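Local atomic coordinates of putative triphosphoribosyl-dephospho-coA synthase (Archaeoglobus fulgidus DSM 4304, PDB entry 3H9P), a protein that is of unknown function but may bind ATP and act as a triphosphoribosyl-dephospho-CoA synthase. Residues L64-S69 / D152-S157; G74-I79 / E159-L164; T203-K208 / E220-D225. All blocks are in the same frame, centred on the assembly; numbering follows the deposited sequence.

Interaction 1: residues L64-S69 / D152-S157; sequences LVPLIS and DGFKIS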
loop_
_atom_site.group_PDB
_atom_site.type_symbol
_atom_site.label_atom_id
_atom_site.label_comp_id
_atom_site.label_asym_id
_atom_site.label_seq_id
_atom_site.Cartn_x
_atom_site.Cartn_y
_atom_site.Cartn_z
ATOM N N LEU A 64 -8.649 4.337 18.216
ATOM C CA LEU A 64 -9.364 4.752 19.445
ATOM C C LEU A 64 -10.358 5.859 19.271
ATOM O O LEU A 64 -11.397 5.834 19.883
ATOM C CB LEU A 64 -8.384 5.152 20.541
ATOM C CG LEU A 64 -7.603 3.985 21.163
ATOM C CD1 LEU A 64 -6.366 4.607 21.844
ATOM C CD2 LEU A 64 -8.440 3.175 22.164
ATOM N N VAL A 65 -10.052 6.833 18.422
ATOM C CA VAL A 65 -10.945 7.950 18.269
ATOM C C VAL A 65 -12.371 7.533 17.850
ATOM O O VAL A 65 -13.353 8.050 18.397
ATOM C CB VAL A 65 -10.265 9.055 17.378
ATOM C CG1 VAL A 65 -11.228 10.078 16.935
ATOM C CG2 VAL A 65 -9.106 9.678 18.153
ATOM N N PRO A 66 -12.514 6.601 16.891
ATOM C CA PRO A 66 -13.906 6.216 16.575
ATOM C C PRO A 66 -14.644 5.518 17.722
ATOM O O PRO A 66 -15.860 5.701 17.840
ATOM C CB PRO A 66 -13.750 5.241 15.408
ATOM C CG PRO A 66 -12.504 5.607 14.789
ATOM C CD PRO A 66 -11.583 6.016 15.919
ATOM N N LEU A 67 -13.922 4.733 18.538
ATOM C CA LEU A 67 -14.537 4.112 19.705
ATOM C C LEU A 67 -14.873 5.149 20.757
ATOM O O LEU A 67 -15.924 5.080 21.352
ATOM C CB LEU A 67 -13.644 3.026 20.323
ATOM C CG LEU A 67 -13.158 1.942 19.352
ATOM C CD1 LEU A 67 -12.018 1.129 19.976
ATOM C CD2 LEU A 67 -14.282 1.104 18.773
ATOM N N ILE A 68 -13.977 6.121 20.964
ATOM C CA ILE A 68 -14.244 7.166 21.920
ATOM C C ILE A 68 -15.427 8.060 21.499
ATOM O O ILE A 68 -16.162 8.573 22.331
ATOM C CB ILE A 68 -12.986 7.959 22.260
ATOM C CG1 ILE A 68 -11.988 6.985 22.953
ATOM C CG2 ILE A 68 -13.361 9.170 23.193
ATOM C CD1 ILE A 68 -10.521 7.433 23.058
ATOM N N SER A 69 -15.629 8.208 20.201
ATOM C CA SER A 69 -16.717 9.042 19.703
ATOM C C SER A 69 -18.043 8.409 20.034
ATOM O O SER A 69 -19.058 9.090 20.056
ATOM C CB SER A 69 -16.607 9.267 18.191
ATOM O OG SER A 69 -17.101 8.139 17.494
ATOM N N ASP A 152 -15.098 -3.394 9.581
ATOM C CA ASP A 152 -15.844 -4.590 9.904
ATOM C C ASP A 152 -16.305 -4.589 11.333
ATOM O O ASP A 152 -16.505 -5.644 11.882
ATOM C CB ASP A 152 -14.987 -5.856 9.691
ATOM C CG ASP A 152 -13.784 -5.975 10.711
ATOM O OD1 ASP A 152 -13.708 -5.315 11.815
ATOM O OD2 ASP A 152 -12.884 -6.771 10.382
ATOM N N GLY A 153 -16.402 -3.431 11.966
ATOM C CA GLY A 153 -16.854 -3.383 13.344
ATOM C C GLY A 153 -15.815 -3.717 14.406
ATOM O O GLY A 153 -16.169 -4.150 15.486
ATOM N N PHE A 154 -14.535 -3.536 14.126
ATOM C CA PHE A 154 -13.533 -3.720 15.181
ATOM C C PHE A 154 -13.448 -5.174 15.707
ATOM O O PHE A 154 -13.311 -5.408 16.905
ATOM C CB PHE A 154 -13.768 -2.721 16.344
ATOM C CG PHE A 154 -13.450 -1.293 15.977
ATOM C CD1 PHE A 154 -12.164 -0.778 16.174
ATOM C CD2 PHE A 154 -14.421 -0.483 15.419
ATOM C CE1 PHE A 154 -11.860 0.500 15.810
ATOM C CE2 PHE A 154 -14.133 0.823 15.060
ATOM C CZ PHE A 154 -12.833 1.327 15.253
ATOM N N LYS A 155 -13.495 -6.138 14.805
ATOM C CA LYS A 155 -13.472 -7.558 15.196
ATOM C C LYS A 155 -12.200 -8.000 15.958
ATOM O O LYS A 155 -12.292 -8.755 16.913
ATOM C CB LYS A 155 -13.753 -8.448 14.003
ATOM C CG LYS A 155 -15.261 -8.496 13.674
ATOM C CD LYS A 155 -15.523 -8.761 12.191
ATOM C CE LYS A 155 -15.263 -10.210 11.777
ATOM N NZ LYS A 155 -15.237 -10.378 10.263
ATOM N N ILE A 156 -11.031 -7.531 15.563
ATOM C CA ILE A 156 -9.830 -7.848 16.330
ATOM C C ILE A 156 -9.845 -7.264 17.757
ATOM O O ILE A 156 -9.518 -7.940 18.718
ATOM C CB ILE A 156 -8.564 -7.432 15.560
ATOM C CG1 ILE A 156 -8.530 -8.206 14.228
ATOM C CG2 ILE A 156 -7.329 -7.732 16.381
ATOM C CD1 ILE A 156 -7.697 -7.546 13.070
ATOM N N SER A 157 -10.293 -6.033 17.905
ATOM C CA SER A 157 -10.322 -5.388 19.193
ATOM C C SER A 157 -11.247 -6.081 20.187
ATOM O O SER A 157 -10.908 -6.217 21.367
ATOM C CB SER A 157 -10.738 -3.914 19.015
ATOM O OG SER A 157 -9.795 -3.275 18.161
#
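L67 lays its CD2 methyl over the centre of the F154 ring, 3.5 Å from the ring centroid and only 4° off the ring normal, a CH-pi contact of nearly ideal geometry. The methyl is almost equidistant from all six ring carbons, the shortest approach being 3.7 Å from L67 CD2 to F154 CD2. Both side chains place CG beside the backbone N and opposite the carbonyl carbon (chi1 -53° for L67, -70° for F154); they reach past one another from opposing helices, and L67 CG lies 4.0 Å from F154 CE1. P66 adds a lighter touch: its CB reaches the far end of the ring obliquely, 4.0 Å from F154 CZ. The ring is bounded further by S157 OG, which lies at its edge in plane, and by L87 of helix 76-88, while L67 also packs on A83 and F241. F154 itself is the N-cap residue of helix 155-167, with positive phi and psi. Two residues earlier, D152 OD1 accepts the K155 N-H at 3.1 Å in an almost straight bond, entering from above the carboxylate plane. This Asx motif ties down the turn from which the phenyl ring projects. The arrangement is that of an all-helical bundle core, where an aromatic residue at a helix start is inserted against a leucine of helix 58-68.

Interaction 2: residues G74-I79 / E159-L164; sequences GGMVDI and EGAKFL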
loop_
_atom_site.group_PDB
_atom_site.type_symbol
_atom_site.label_atom_id
_atom_site.label_comp_id
_atom_site.label_asym_id
_atom_site.label_seq_id
_atom_site.Cartn_x
_atom_site.Cartn_y
_atom_site.Cartn_z
ATOM N N GLY A 74 -22.842 1.944 25.247
ATOM C CA GLY A 74 -23.187 0.792 26.122
ATOM C C GLY A 74 -21.938 -0.025 26.436
ATOM O O GLY A 74 -20.892 0.530 26.758
ATOM N N GLY A 75 -22.025 -1.344 26.345
ATOM C CA GLY A 75 -20.846 -2.176 26.515
ATOM C C GLY A 75 -20.002 -2.210 25.251
ATOM O O GLY A 75 -20.217 -1.450 24.305
HETATM N N MSE A 76 -19.049 -3.122 25.249
HETATM C CA MSE A 76 -18.033 -3.237 24.201
HETATM C C MSE A 76 -18.552 -3.554 22.781
HETATM O O MSE A 76 -18.037 -3.015 21.803
HETATM C CB MSE A 76 -16.960 -4.199 24.696
HETATM C CG MSE A 76 -16.607 -5.332 23.811
HETATM SE SE MSE A 76 -16.030 -6.881 24.828
HETATM C CE MSE A 76 -16.028 -8.152 23.416
ATOM N N VAL A 77 -19.581 -4.403 22.676
ATOM C CA VAL A 77 -20.217 -4.661 21.379
ATOM C C VAL A 77 -21.031 -3.477 20.896
ATOM O O VAL A 77 -21.011 -3.158 19.725
ATOM C CB VAL A 77 -21.030 -5.967 21.369
ATOM C CG1 VAL A 77 -22.098 -5.953 20.280
ATOM C CG2 VAL A 77 -20.106 -7.150 21.125
ATOM N N ASP A 78 -21.709 -2.796 21.805
ATOM C CA ASP A 78 -22.386 -1.544 21.492
ATOM C C ASP A 78 -21.461 -0.439 21.008
ATOM O O ASP A 78 -21.851 0.330 20.133
ATOM C CB ASP A 78 -23.200 -1.067 22.680
ATOM C CG ASP A 78 -24.309 -2.011 23.000
ATOM O OD1 ASP A 78 -24.933 -2.540 22.036
ATOM O OD2 ASP A 78 -24.537 -2.265 24.212
ATOM N N ILE A 79 -20.256 -0.344 21.561
ATOM C CA ILE A 79 -19.380 0.774 21.205
ATOM C C ILE A 79 -18.891 0.550 19.793
ATOM O O ILE A 79 -18.940 1.440 18.934
ATOM C CB ILE A 79 -18.148 0.861 22.124
ATOM C CG1 ILE A 79 -18.542 0.923 23.612
ATOM C CG2 ILE A 79 -17.211 2.042 21.706
ATOM C CD1 ILE A 79 -19.353 2.071 23.985
ATOM N N GLU A 159 -12.241 -9.315 20.027
ATOM C CA GLU A 159 -11.609 -10.604 20.335
ATOM C C GLU A 159 -10.503 -10.402 21.369
ATOM O O GLU A 159 -10.372 -11.193 22.304
ATOM C CB GLU A 159 -11.056 -11.269 19.041
ATOM C CG GLU A 159 -10.021 -12.346 19.283
ATOM C CD GLU A 159 -9.160 -12.678 18.065
ATOM O OE1 GLU A 159 -9.216 -11.963 17.014
ATOM O OE2 GLU A 159 -8.394 -13.677 18.166
ATOM N N GLY A 160 -9.715 -9.344 21.206
ATOM C CA GLY A 160 -8.718 -8.981 22.205
ATOM C C GLY A 160 -9.383 -8.633 23.544
ATOM O O GLY A 160 -8.876 -9.041 24.615
ATOM N N ALA A 161 -10.530 -7.938 23.500
ATOM C CA ALA A 161 -11.197 -7.566 24.740
ATOM C C ALA A 161 -11.682 -8.818 25.501
ATOM O O ALA A 161 -11.448 -8.982 26.706
ATOM C CB ALA A 161 -12.340 -6.619 24.464
ATOM N N LYS A 162 -12.325 -9.719 24.775
ATOM C CA LYS A 162 -12.725 -10.995 25.337
ATOM C C LYS A 162 -11.526 -11.778 25.913
ATOM O O LYS A 162 -11.650 -12.413 26.953
ATOM C CB LYS A 162 -13.456 -11.804 24.288
ATOM C CG LYS A 162 -14.755 -11.170 23.791
ATOM C CD LYS A 162 -15.427 -12.086 22.744
ATOM C CE LYS A 162 -16.882 -11.719 22.536
ATOM N NZ LYS A 162 -17.398 -12.128 21.185
ATOM N N PHE A 163 -10.368 -11.710 25.263
ATOM C CA PHE A 163 -9.181 -12.384 25.764
ATOM C C PHE A 163 -8.829 -11.851 27.166
ATOM O O PHE A 163 -8.656 -12.629 28.117
ATOM C CB PHE A 163 -8.042 -12.158 24.777
ATOM C CG PHE A 163 -6.765 -12.932 25.069
ATOM C CD1 PHE A 163 -6.518 -14.151 24.446
ATOM C CD2 PHE A 163 -5.778 -12.385 25.882
ATOM C CE1 PHE A 163 -5.322 -14.851 24.668
ATOM C CE2 PHE A 163 -4.584 -13.065 26.129
ATOM C CZ PHE A 163 -4.343 -14.302 25.511
ATOM N N LEU A 164 -8.737 -10.524 27.280
ATOM C CA LEU A 164 -8.434 -9.822 28.540
ATOM C C LEU A 164 -9.438 -10.132 29.618
ATOM O O LEU A 164 -9.061 -10.470 30.752
ATOM C CB LEU A 164 -8.390 -8.303 28.334
ATOM C CG LEU A 164 -7.222 -7.719 27.524
ATOM C CD1 LEU A 164 -7.504 -6.248 27.119
ATOM C CD2 LEU A 164 -5.811 -7.892 28.226
#
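M76, a selenomethionine in this crystal, and K162 cross at about a right angle, and the crossing point is the terminal methyl of M76. The first torsion of M76 is off a staggered position, at 127°; beyond CG the chain is extended, carrying SE and CE from helix 76-88 to helix 155-167. There SE rests on A161, 3.7 Å from A161 CB, and CE passes on to the aliphatic part of K162. The lysine chain is likewise extended beyond CG, and with chi1 at -63° its CG stands beside the backbone N; CG, CD and CE therefore run across the end of the M76 chain. The M76 CE to K162 CE separation is 3.8 Å, and M76 CE to K162 CG is 3.3 Å, short enough that the exact position of the methyl is doubtful. A161, whose CB points toward the other segment, presents a single methyl to the selenium and lies 4.1 Å from M76 CE as well. The two backbones are nearest at these same residues, M76 CA and A161 CA being 8.1 Å apart, so the long side chain bridges a gap that alanine spans little of.

M76 is the first residue of its helix, after G75 at the N-cap, and its backbone N is bound by E246 of helix 230-246. L242 of that same helix touches both M76 and A161, so a third helix closes over this part of the pair. K162 is exposed and forms the outer margin.

No hydrogen bond links the two segments. Cohesion here probably rests on dispersion between the end of the M76 side chain, where selenium stands in for the natural sulfur, and a methyl and methylenes, with the lysine contributing its hydrocarbon portion rather than its charge.

Interaction 3: residues T203-K208 / E220-D225; sequences TEWAEK and EKLLKD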
loop_
_atom_site.group_PDB
_atom_site.type_symbol
_atom_site.label_atom_id
_atom_site.label_comp_id
_atom_site.label_asym_id
_atom_site.label_seq_id
_atom_site.Cartn_x
_atom_site.Cartn_y
_atom_site.Cartn_z
ATOM N N THR A 203 5.280 -13.824 13.594
ATOM C CA THR A 203 4.179 -14.586 14.143
ATOM C C THR A 203 4.704 -15.933 14.633
ATOM O O THR A 203 4.368 -16.351 15.739
ATOM C CB THR A 203 3.023 -14.735 13.183
ATOM O OG1 THR A 203 3.436 -15.555 12.102
ATOM C CG2 THR A 203 2.589 -13.367 12.657
ATOM N N GLU A 204 5.596 -16.559 13.866
ATOM C CA GLU A 204 6.138 -17.878 14.254
ATOM C C GLU A 204 7.056 -17.803 15.465
ATOM O O GLU A 204 7.069 -18.737 16.296
ATOM C CB GLU A 204 6.833 -18.573 13.083
ATOM C CG GLU A 204 5.859 -18.852 11.954
ATOM C CD GLU A 204 6.522 -19.245 10.645
ATOM O OE1 GLU A 204 7.729 -18.979 10.490
ATOM O OE2 GLU A 204 5.826 -19.814 9.767
ATOM N N TRP A 205 7.827 -16.713 15.555
ATOM C CA TRP A 205 8.721 -16.530 16.699
ATOM C C TRP A 205 7.890 -16.173 17.900
ATOM O O TRP A 205 8.149 -16.659 19.003
ATOM C CB TRP A 205 9.756 -15.430 16.464
ATOM C CG TRP A 205 10.680 -15.691 15.306
ATOM C CD1 TRP A 205 11.057 -16.912 14.806
ATOM C CD2 TRP A 205 11.348 -14.709 14.511
ATOM N NE1 TRP A 205 11.900 -16.744 13.737
ATOM C CE2 TRP A 205 12.101 -15.403 13.535
ATOM C CE3 TRP A 205 11.392 -13.311 14.529
ATOM C CZ2 TRP A 205 12.902 -14.737 12.587
ATOM C CZ3 TRP A 205 12.161 -12.652 13.573
ATOM C CH2 TRP A 205 12.903 -13.365 12.615
ATOM N N ALA A 206 6.867 -15.337 17.682
ATOM C CA ALA A 206 5.974 -14.967 18.778
ATOM C C ALA A 206 5.328 -16.202 19.375
ATOM O O ALA A 206 5.281 -16.318 20.585
ATOM C CB ALA A 206 4.901 -13.920 18.359
ATOM N N GLU A 207 4.843 -17.127 18.550
ATOM C CA GLU A 207 4.069 -18.246 19.117
ATOM C C GLU A 207 4.985 -19.196 19.882
ATOM O O GLU A 207 4.532 -20.017 20.646
ATOM C CB GLU A 207 3.234 -18.996 18.068
ATOM C CG GLU A 207 4.026 -19.671 16.987
ATOM C CD GLU A 207 3.149 -20.323 15.920
ATOM O OE1 GLU A 207 1.901 -20.274 16.040
ATOM O OE2 GLU A 207 3.718 -20.921 14.972
ATOM N N LYS A 208 6.284 -19.055 19.678
ATOM C CA LYS A 208 7.211 -19.931 20.361
ATOM C C LYS A 208 7.914 -19.185 21.478
ATOM O O LYS A 208 8.688 -19.786 22.230
ATOM C CB LYS A 208 8.191 -20.584 19.366
ATOM C CG LYS A 208 7.549 -21.745 18.609
ATOM C CD LYS A 208 8.485 -22.444 17.622
ATOM C CE LYS A 208 8.455 -21.766 16.245
ATOM N NZ LYS A 208 7.072 -21.722 15.640
ATOM N N GLU A 220 14.526 -8.029 21.715
ATOM C CA GLU A 220 15.844 -7.548 21.343
ATOM C C GLU A 220 16.237 -7.849 19.897
ATOM O O GLU A 220 17.079 -7.138 19.320
ATOM C CB GLU A 220 16.906 -8.077 22.299
ATOM C CG GLU A 220 18.037 -7.122 22.460
ATOM C CD GLU A 220 19.305 -7.794 22.944
ATOM O OE1 GLU A 220 19.252 -8.495 23.987
ATOM O OE2 GLU A 220 20.350 -7.617 22.270
ATOM N N LYS A 221 15.651 -8.899 19.321
ATOM C CA LYS A 221 15.931 -9.204 17.917
ATOM C C LYS A 221 15.219 -8.206 17.007
ATOM O O LYS A 221 15.809 -7.672 16.063
ATOM C CB LYS A 221 15.544 -10.629 17.547
ATOM C CG LYS A 221 16.115 -11.032 16.184
ATOM C CD LYS A 221 15.098 -11.815 15.320
ATOM C CE LYS A 221 15.697 -12.154 13.963
ATOM N NZ LYS A 221 17.190 -12.091 13.991
ATOM N N LEU A 222 13.948 -7.976 17.325
ATOM C CA LEU A 222 13.118 -6.962 16.697
ATOM C C LEU A 222 13.763 -5.571 16.741
ATOM O O LEU A 222 13.762 -4.841 15.744
ATOM C CB LEU A 222 11.746 -6.961 17.377
ATOM C CG LEU A 222 10.649 -7.850 16.764
ATOM C CD1 LEU A 222 11.181 -9.153 16.174
ATOM C CD2 LEU A 222 9.483 -8.105 17.731
ATOM N N LEU A 223 14.329 -5.225 17.894
ATOM C CA LEU A 223 15.081 -3.984 18.039
ATOM C C LEU A 223 16.357 -3.935 17.187
ATOM O O LEU A 223 16.510 -3.025 16.369
ATOM C CB LEU A 223 15.401 -3.700 19.507
ATOM C CG LEU A 223 15.883 -2.272 19.767
ATOM C CD1 LEU A 223 14.793 -1.272 19.398
ATOM C CD2 LEU A 223 16.311 -2.098 21.214
ATOM N N LYS A 224 17.269 -4.889 17.366
ATOM C CA LYS A 224 18.492 -4.901 16.552
ATOM C C LYS A 224 18.141 -4.889 15.058
ATOM O O LYS A 224 18.839 -4.266 14.254
ATOM C CB LYS A 224 19.393 -6.087 16.900
ATOM C CG LYS A 224 20.139 -5.969 18.241
ATOM C CD LYS A 224 21.592 -5.382 18.104
ATOM C CE LYS A 224 22.574 -6.081 19.053
ATOM N NZ LYS A 224 24.033 -5.837 18.741
ATOM N N ASP A 225 17.041 -5.546 14.696
ATOM C CA ASP A 225 16.582 -5.535 13.314
ATOM C C ASP A 225 15.914 -4.242 12.857
ATOM O O ASP A 225 15.818 -4.008 11.651
ATOM C CB ASP A 225 15.666 -6.722 13.037
ATOM C CG ASP A 225 16.433 -8.014 12.928
ATOM O OD1 ASP A 225 17.675 -7.959 12.957
ATOM O OD2 ASP A 225 15.814 -9.085 12.821
#
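W205 sets the six-membered part of its indole against the methylenes of K221, and this apolar contact is the main one between the helices. The lysine chain lies nearly perpendicular to the tryptophan side chain. K221 CE is 3.3 Å from W205 CH2 and K221 CD is 3.5 Å from W205 CZ3, an oblique approach to the ring. The lysine reaches this position with CG anti to its own backbone N (chi1 -168°) and with bends at chi2 and chi4. L222 joins from another direction: its CD1 lies near the indole plane at the edge, a looser 4.5 Å from W205 CZ3. Y198, two turns earlier on helix 196-208, packs edge-to-face with W205 and also touches K221 and L222.

The ionic interactions run within each helix rather than between them. K221 NZ forms a salt bridge with D225 OD2 at 3.5 Å, one turn further along. The lysine thus splits its roles, carbon chain on the indole and ammonium on the aspartate. On the other helix, K208 NZ pairs with E207 OE2 at 3.5 Å.

Among hydrogen bonds made by side chains, the one between Y198 OH and D225 OD2 joins the two helices and gives that carboxylate oxygen its second partner. K208 NZ donates to the backbone oxygen of E204, at 3.1 Å and tilted 34° from the carbonyl plane. Chain order gives the setting: helices 196-208 and 212-225 are consecutive and joined by a short connection. The arrangement is a helical hairpin, closed toward the surface by an aromatic residue packed against the aliphatic stem of a lysine.

How the interactions relate
Interactions 1 and 2 form one continuous region: both use helix 155-167, set against the successive helices 58-68 and 76-88, and they touch where L67 O meets I79 CG2 at 3.3 Å. Their centres are 10 Å apart, and their segments alternate along the chain. Interaction 3 stands apart, its centre about 27 Å from that of interaction 1 and on the opposite side of the chain's centre, joining helices close in sequence. All three are apolar across their segments and differ in depth. Interaction 1 is wholly buried; interaction 2 is mostly buried with a lysine at its margin; interaction 3, partly buried, holds the lysine that touches its tryptophan in a salt bridge with D225.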